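Local coordinates for lipase (Photobacterium sp. M37, PDB 2ORY), which probably hydrolyses the ester bonds of triacylglycerols at low temperature, as a cold-adapted lipase of the alpha/beta-hydrolase fold, at residues Thr229-Ala241 against Ala308-Met320. Sequence-based numbering, arbitrary orientation.
Sequences TRIANSLDIVPYA and AAYQHVVGYPELM
The imidazole of His312 carries Val238 CG2 over one face, 3.5 Å from the ring centroid in a CH-pi contact, while Asp236 OD2 meets its edge in the ring plane. Valine suits the face because its methyl covers the ring without competing for the nitrogens. His312 ND1 donates to Asp236 OD2 over 2.8 Å, nearly straight at 166°, on the syn side but 25° out of the carboxylate plane. The anti lone pair of Asp236 OD2 takes the hydroxyl of Tyr316, OH to OD2 2.7 Å, with ring and carboxylate planes close to perpendicular. Tyrosine suits this place because its OH also accepts from the backbone N of Asn233, so it ties the loop to the aspartate. With chi1 at 176°, Asp236 extends its carboxylate toward helix 304-319; OD1 accepts from Val238 N in an Asx turn and from a water that also bonds Ala308 O. Together these bonds fix the carboxylate's rotation. Asparagine both accepts and donates: Asn233 OD1 takes Leu235 N, and Asn233 ND2 donates to Gln311 OE1 (2.9 Å) and Gln311 O. With Ser174 OG, probably on the GxSxG nucleophile elbow, hydrogen-bonded to His312 NE2, the geometry is consistent with the Ser-His-Asp catalytic triad of class 3 lipases.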
ATOM      1  N   THR A 229      -7.333   9.508  -2.531  1.00 27.92           N
ATOM      2  CA  THR A 229      -7.779   9.677  -1.156  1.00 27.47           C
ATOM      3  C   THR A 229      -6.765   8.939  -0.286  1.00 24.75           C
ATOM      4  O   THR A 229      -6.778   7.719  -0.211  1.00 28.32           O
ATOM      5  CB  THR A 229      -9.183   9.073  -0.931  1.00 30.82           C
ATOM      6  OG1 THR A 229     -10.125   9.765  -1.757  1.00 31.65           O
ATOM      7  CG2 THR A 229      -9.606   9.202   0.549  1.00 20.56           C
ATOM      8  N   ARG A 230      -5.879   9.687   0.357  1.00 29.08           N
ATOM      9  CA  ARG A 230      -4.830   9.111   1.210  1.00 30.62           C
ATOM     10  C   ARG A 230      -5.368   8.907   2.621  1.00 26.53           C
ATOM     11  O   ARG A 230      -5.674   9.869   3.321  1.00 28.10           O
ATOM     12  CB  ARG A 230      -3.627  10.059   1.255  1.00 33.49           C
ATOM     13  CG  ARG A 230      -2.273   9.395   1.076  1.00 38.10           C
ATOM     14  CD  ARG A 230      -1.390   9.602   2.269  1.00 29.37           C
ATOM     15  NE  ARG A 230      -1.260  10.999   2.661  1.00 27.92           N
ATOM     16  CZ  ARG A 230      -0.804  11.387   3.849  1.00 30.16           C
ATOM     17  NH1 ARG A 230      -0.435  10.474   4.743  1.00 26.95           N
ATOM     18  NH2 ARG A 230      -0.733  12.677   4.152  1.00 26.51           N
ATOM     19  N   ILE A 231      -5.467   7.656   3.043  1.00 25.77           N
ATOM     20  CA  ILE A 231      -6.004   7.361   4.364  1.00 23.54           C
ATOM     21  C   ILE A 231      -4.924   6.899   5.334  1.00 23.80           C
ATOM     22  O   ILE A 231      -4.291   5.863   5.130  1.00 16.83           O
ATOM     23  CB  ILE A 231      -7.154   6.316   4.242  1.00 24.52           C
ATOM     24  CG1 ILE A 231      -8.265   6.902   3.343  1.00 29.77           C
ATOM     25  CG2 ILE A 231      -7.709   5.960   5.621  1.00 28.20           C
ATOM     26  CD1 ILE A 231      -9.475   6.012   3.121  1.00 28.40           C
ATOM     27  N   ALA A 232      -4.698   7.710   6.371  1.00 24.15           N
ATOM     28  CA  ALA A 232      -3.710   7.417   7.408  1.00 22.34           C
ATOM     29  C   ALA A 232      -4.293   7.593   8.801  1.00 27.02           C
ATOM     30  O   ALA A 232      -5.038   8.542   9.060  1.00 25.01           O
ATOM     31  CB  ALA A 232      -2.514   8.313   7.270  1.00 17.78           C
ATOM     32  N   ASN A 233      -3.937   6.667   9.687  1.00 29.66           N
ATOM     33  CA  ASN A 233      -4.349   6.680  11.092  1.00 27.78           C
ATOM     34  C   ASN A 233      -3.338   7.614  11.782  1.00 28.11           C
ATOM     35  O   ASN A 233      -2.133   7.481  11.579  1.00 24.82           O
ATOM     36  CB  ASN A 233      -4.273   5.236  11.632  1.00 27.58           C
ATOM     37  CG  ASN A 233      -4.373   5.139  13.167  1.00 29.32           C
ATOM     38  OD1 ASN A 233      -4.527   6.136  13.875  1.00 31.64           O
ATOM     39  ND2 ASN A 233      -4.271   3.916  13.674  1.00 24.17           N
ATOM     40  N   SER A 234      -3.814   8.576  12.568  1.00 24.71           N
ATOM     41  CA  SER A 234      -2.895   9.505  13.231  1.00 22.97           C
ATOM     42  C   SER A 234      -1.884   8.835  14.167  1.00 24.36           C
ATOM     43  O   SER A 234      -0.800   9.380  14.412  1.00 26.89           O
ATOM     44  CB  SER A 234      -3.675  10.565  14.025  1.00 25.74           C
ATOM     45  OG  SER A 234      -4.432   9.980  15.082  1.00 27.70           O
ATOM     46  N   LEU A 235      -2.219   7.666  14.698  1.00 22.21           N
ATOM     47  CA  LEU A 235      -1.292   7.004  15.609  1.00 27.26           C
ATOM     48  C   LEU A 235      -0.481   5.892  14.955  1.00 27.55           C
ATOM     49  O   LEU A 235       0.267   5.179  15.622  1.00 26.67           O
ATOM     50  CB  LEU A 235      -2.031   6.462  16.830  1.00 26.08           C
ATOM     51  CG  LEU A 235      -2.786   7.459  17.714  1.00 33.74           C
ATOM     52  CD1 LEU A 235      -3.402   6.679  18.881  1.00 34.12           C
ATOM     53  CD2 LEU A 235      -1.859   8.560  18.238  1.00 29.74           C
ATOM     54  N   ASP A 236      -0.636   5.747  13.645  1.00 28.30           N
ATOM     55  CA  ASP A 236       0.125   4.745  12.910  1.00 28.24           C
ATOM     56  C   ASP A 236       1.455   5.413  12.574  1.00 28.94           C
ATOM     57  O   ASP A 236       1.478   6.452  11.912  1.00 31.52           O
ATOM     58  CB  ASP A 236      -0.622   4.352  11.629  1.00 24.21           C
ATOM     59  CG  ASP A 236       0.162   3.373  10.759  1.00 23.83           C
ATOM     60  OD1 ASP A 236       1.197   2.843  11.212  1.00 21.07           O
ATOM     61  OD2 ASP A 236      -0.268   3.127   9.613  1.00 25.03           O
ATOM     62  N   ILE A 237       2.561   4.831  13.028  1.00 27.04           N
ATOM     63  CA  ILE A 237       3.877   5.418  12.759  1.00 26.19           C
ATOM     64  C   ILE A 237       4.357   5.326  11.303  1.00 21.67           C
ATOM     65  O   ILE A 237       5.098   6.191  10.847  1.00 25.77           O
ATOM     66  CB  ILE A 237       5.002   4.802  13.655  1.00 27.52           C
ATOM     67  CG1 ILE A 237       5.128   3.311  13.374  1.00 31.89           C
ATOM     68  CG2 ILE A 237       4.721   5.042  15.139  1.00 26.78           C
ATOM     69  CD1 ILE A 237       6.206   2.633  14.165  1.00 26.44           C
ATOM     70  N   VAL A 238       3.931   4.313  10.563  1.00 18.89           N
ATOM     71  CA  VAL A 238       4.391   4.136   9.177  1.00 19.59           C
ATOM     72  C   VAL A 238       4.338   5.357   8.265  1.00 21.41           C
ATOM     73  O   VAL A 238       5.333   5.701   7.625  1.00 24.98           O
ATOM     74  CB  VAL A 238       3.655   2.977   8.536  1.00 20.04           C
ATOM     75  CG1 VAL A 238       4.003   2.864   7.046  1.00 20.35           C
ATOM     76  CG2 VAL A 238       4.033   1.719   9.279  1.00 19.94           C
ATOM     77  N   PRO A 239       3.176   6.025   8.179  1.00 22.84           N
ATOM     78  CA  PRO A 239       3.077   7.209   7.327  1.00 22.15           C
ATOM     79  C   PRO A 239       4.017   8.314   7.784  1.00 20.48           C
ATOM     80  O   PRO A 239       4.208   9.284   7.056  1.00 21.61           O
ATOM     81  CB  PRO A 239       1.622   7.634   7.491  1.00 15.10           C
ATOM     82  CG  PRO A 239       0.938   6.358   7.692  1.00 17.28           C
ATOM     83  CD  PRO A 239       1.842   5.651   8.672  1.00 17.78           C
ATOM     84  N   TYR A 240       4.579   8.188   8.988  1.00 18.98           N
ATOM     85  CA  TYR A 240       5.485   9.225   9.508  1.00 22.92           C
ATOM     86  C   TYR A 240       6.899   9.217   8.937  1.00 22.27           C
ATOM     87  O   TYR A 240       7.724  10.050   9.312  1.00 21.58           O
ATOM     88  CB  TYR A 240       5.588   9.162  11.040  1.00 28.56           C
ATOM     89  CG  TYR A 240       4.396   9.732  11.787  1.00 28.90           C
ATOM     90  CD1 TYR A 240       3.184   9.039  11.837  1.00 31.59           C
ATOM     91  CD2 TYR A 240       4.490  10.948  12.473  1.00 34.55           C
ATOM     92  CE1 TYR A 240       2.100   9.530  12.548  1.00 30.09           C
ATOM     93  CE2 TYR A 240       3.393  11.458  13.200  1.00 32.75           C
ATOM     94  CZ  TYR A 240       2.206  10.738  13.229  1.00 35.77           C
ATOM     95  OH  TYR A 240       1.115  11.204  13.933  1.00 39.00           O
ATOM     96  N   ALA A 241       7.188   8.259   8.063  1.00 21.32           N
ATOM     97  CA  ALA A 241       8.493   8.165   7.413  1.00 22.21           C
ATOM     98  C   ALA A 241       8.249   8.522   5.948  1.00 24.86           C
ATOM     99  O   ALA A 241       7.197   8.166   5.396  1.00 24.94           O
ATOM    100  CB  ALA A 241       9.030   6.748   7.517  1.00 18.74           C
ATOM    101  N   ALA A 308       2.458  -0.235  17.866  1.00 26.27           N
ATOM    102  CA  ALA A 308       2.679   0.202  16.498  1.00 25.86           C
ATOM    103  C   ALA A 308       2.077  -0.775  15.491  1.00 25.98           C
ATOM    104  O   ALA A 308       1.506  -0.366  14.472  1.00 23.99           O
ATOM    105  CB  ALA A 308       4.181   0.377  16.249  1.00 24.26           C
ATOM    106  N   ALA A 309       2.206  -2.069  15.771  1.00 22.91           N
ATOM    107  CA  ALA A 309       1.646  -3.079  14.879  1.00 23.43           C
ATOM    108  C   ALA A 309       0.127  -3.046  14.928  1.00 23.53           C
ATOM    109  O   ALA A 309      -0.552  -3.318  13.930  1.00 27.82           O
ATOM    110  CB  ALA A 309       2.146  -4.489  15.263  1.00 20.52           C
ATOM    111  N   TYR A 310      -0.412  -2.721  16.093  1.00 26.16           N
ATOM    112  CA  TYR A 310      -1.859  -2.691  16.264  1.00 23.29           C
ATOM    113  C   TYR A 310      -2.439  -1.535  15.476  1.00 23.75           C
ATOM    114  O   TYR A 310      -3.390  -1.708  14.721  1.00 23.14           O
ATOM    115  CB  TYR A 310      -2.219  -2.521  17.745  1.00 26.13           C
ATOM    116  CG  TYR A 310      -3.711  -2.418  18.001  1.00 26.60           C
ATOM    117  CD1 TYR A 310      -4.488  -3.560  18.149  1.00 22.96           C
ATOM    118  CD2 TYR A 310      -4.349  -1.176  18.059  1.00 27.57           C
ATOM    119  CE1 TYR A 310      -5.865  -3.479  18.346  1.00 26.87           C
ATOM    120  CE2 TYR A 310      -5.744  -1.076  18.263  1.00 26.34           C
ATOM    121  CZ  TYR A 310      -6.488  -2.240  18.404  1.00 31.23           C
ATOM    122  OH  TYR A 310      -7.855  -2.184  18.608  1.00 33.12           O
ATOM    123  N   GLN A 311      -1.842  -0.361  15.656  1.00 22.55           N
ATOM    124  CA  GLN A 311      -2.313   0.833  14.984  1.00 25.31           C
ATOM    125  C   GLN A 311      -2.211   0.724  13.465  1.00 25.69           C
ATOM    126  O   GLN A 311      -3.074   1.234  12.749  1.00 25.27           O
ATOM    127  CB  GLN A 311      -1.540   2.058  15.467  1.00 16.78           C
ATOM    128  CG  GLN A 311      -1.723   2.406  16.942  1.00 23.40           C
ATOM    129  CD  GLN A 311      -3.148   2.813  17.294  1.00 27.66           C
ATOM    130  OE1 GLN A 311      -3.887   3.326  16.451  1.00 29.49           O
ATOM    131  NE2 GLN A 311      -3.534   2.599  18.553  1.00 22.66           N
ATOM    132  N   HIS A 312      -1.169   0.045  12.987  1.00 22.97           N
ATOM    133  CA  HIS A 312      -0.934  -0.107  11.550  1.00 22.90           C
ATOM    134  C   HIS A 312      -1.839  -1.110  10.873  1.00 24.34           C
ATOM    135  O   HIS A 312      -2.296  -0.889   9.746  1.00 21.83           O
ATOM    136  CB  HIS A 312       0.514  -0.517  11.313  1.00 22.40           C
ATOM    137  CG  HIS A 312       0.925  -0.519   9.872  1.00 27.89           C
ATOM    138  ND1 HIS A 312       0.727   0.562   9.041  1.00 23.68           N
ATOM    139  CD2 HIS A 312       1.614  -1.430   9.145  1.00 21.95           C
ATOM    140  CE1 HIS A 312       1.284   0.320   7.868  1.00 26.29           C
ATOM    141  NE2 HIS A 312       1.830  -0.881   7.906  1.00 29.05           N
ATOM    142  N   VAL A 313      -2.104  -2.212  11.561  1.00 20.93           N
ATOM    143  CA  VAL A 313      -2.904  -3.273  10.978  1.00 25.04           C
ATOM    144  C   VAL A 313      -4.328  -3.314  11.472  1.00 27.95           C
ATOM    145  O   VAL A 313      -5.255  -3.378  10.667  1.00 27.79           O
ATOM    146  CB  VAL A 313      -2.234  -4.639  11.228  1.00 24.50           C
ATOM    147  CG1 VAL A 313      -3.036  -5.772  10.595  1.00 31.47           C
ATOM    148  CG2 VAL A 313      -0.852  -4.610  10.649  1.00 26.33           C
ATOM    149  N   VAL A 314      -4.516  -3.262  12.786  1.00 28.06           N
ATOM    150  CA  VAL A 314      -5.869  -3.308  13.315  1.00 31.28           C
ATOM    151  C   VAL A 314      -6.561  -1.949  13.234  1.00 26.76           C
ATOM    152  O   VAL A 314      -7.769  -1.865  13.021  1.00 27.21           O
ATOM    153  CB  VAL A 314      -5.874  -3.796  14.785  1.00 32.93           C
ATOM    154  CG1 VAL A 314      -7.299  -4.012  15.254  1.00 32.38           C
ATOM    155  CG2 VAL A 314      -5.111  -5.082  14.901  1.00 32.10           C
ATOM    156  N   GLY A 315      -5.772  -0.893  13.376  1.00 28.55           N
ATOM    157  CA  GLY A 315      -6.288   0.464  13.361  1.00 28.55           C
ATOM    158  C   GLY A 315      -7.259   0.850  12.265  1.00 35.14           C
ATOM    159  O   GLY A 315      -8.340   1.393  12.539  1.00 33.82           O
ATOM    160  N   TYR A 316      -6.885   0.576  11.020  1.00 30.37           N
ATOM    161  CA  TYR A 316      -7.724   0.939   9.889  1.00 30.42           C
ATOM    162  C   TYR A 316      -9.115   0.316   9.878  1.00 31.59           C
ATOM    163  O   TYR A 316     -10.110   1.040   9.821  1.00 31.07           O
ATOM    164  CB  TYR A 316      -6.964   0.679   8.577  1.00 24.72           C
ATOM    165  CG  TYR A 316      -5.733   1.570   8.489  1.00 24.34           C
ATOM    166  CD1 TYR A 316      -4.577   1.268   9.208  1.00 23.75           C
ATOM    167  CD2 TYR A 316      -5.780   2.791   7.820  1.00 20.57           C
ATOM    168  CE1 TYR A 316      -3.492   2.173   9.276  1.00 20.06           C
ATOM    169  CE2 TYR A 316      -4.704   3.703   7.881  1.00 25.84           C
ATOM    170  CZ  TYR A 316      -3.565   3.387   8.614  1.00 20.49           C
ATOM    171  OH  TYR A 316      -2.524   4.291   8.700  1.00 18.89           O
ATOM    172  N   PRO A 317      -9.219  -1.022   9.934  1.00 31.20           N
ATOM    173  CA  PRO A 317     -10.561  -1.617   9.930  1.00 30.60           C
ATOM    174  C   PRO A 317     -11.361  -1.198  11.157  1.00 36.41           C
ATOM    175  O   PRO A 317     -12.591  -1.182  11.139  1.00 39.34           O
ATOM    176  CB  PRO A 317     -10.284  -3.117   9.905  1.00 29.99           C
ATOM    177  CG  PRO A 317      -8.925  -3.237  10.518  1.00 31.24           C
ATOM    178  CD  PRO A 317      -8.177  -2.060   9.961  1.00 30.66           C
ATOM    179  N   GLU A 318     -10.661  -0.833  12.224  1.00 37.53           N
ATOM    180  CA  GLU A 318     -11.341  -0.424  13.440  1.00 39.94           C
ATOM    181  C   GLU A 318     -11.894   0.993  13.353  1.00 38.69           C
ATOM    182  O   GLU A 318     -13.061   1.232  13.656  1.00 44.47           O
ATOM    183  CB  GLU A 318     -10.395  -0.561  14.630  1.00 39.25           C
ATOM    184  CG  GLU A 318     -10.945  -0.009  15.917  1.00 45.65           C
ATOM    185  CD  GLU A 318     -10.356  -0.685  17.139  1.00 49.85           C
ATOM    186  OE1 GLU A 318     -10.899  -1.738  17.542  1.00 52.85           O
ATOM    187  OE2 GLU A 318      -9.351  -0.177  17.687  1.00 45.52           O
ATOM    188  N   LEU A 319     -11.063   1.931  12.925  1.00 35.53           N
ATOM    189  CA  LEU A 319     -11.481   3.322  12.809  1.00 34.38           C
ATOM    190  C   LEU A 319     -12.448   3.557  11.644  1.00 35.52           C
ATOM    191  O   LEU A 319     -13.046   4.626  11.519  1.00 34.17           O
ATOM    192  CB  LEU A 319     -10.246   4.214  12.633  1.00 25.98           C
ATOM    193  CG  LEU A 319      -9.229   4.208  13.787  1.00 34.63           C
ATOM    194  CD1 LEU A 319      -8.010   5.018  13.390  1.00 17.93           C
ATOM    195  CD2 LEU A 319      -9.873   4.788  15.058  1.00 31.68           C
ATOM    196  N   MET A 320     -12.597   2.553  10.790  1.00 35.86           N
ATOM    197  CA  MET A 320     -13.461   2.675   9.626  1.00 35.65           C
ATOM    198  C   MET A 320     -14.684   1.778   9.725  1.00 36.03           C
ATOM    199  O   MET A 320     -15.341   1.500   8.720  1.00 40.18           O
ATOM    200  CB  MET A 320     -12.670   2.352   8.346  1.00 29.18           C
ATOM    201  CG  MET A 320     -11.689   3.444   7.909  1.00 29.27           C
ATOM    202  SD  MET A 320     -10.814   3.121   6.323  1.00 34.45           S
ATOM    203  CE  MET A 320      -9.219   2.780   6.951  1.00 41.55           C
TER
HETATM  204  O   HOH W   1       1.959   2.077  13.692  1.00 23.20           O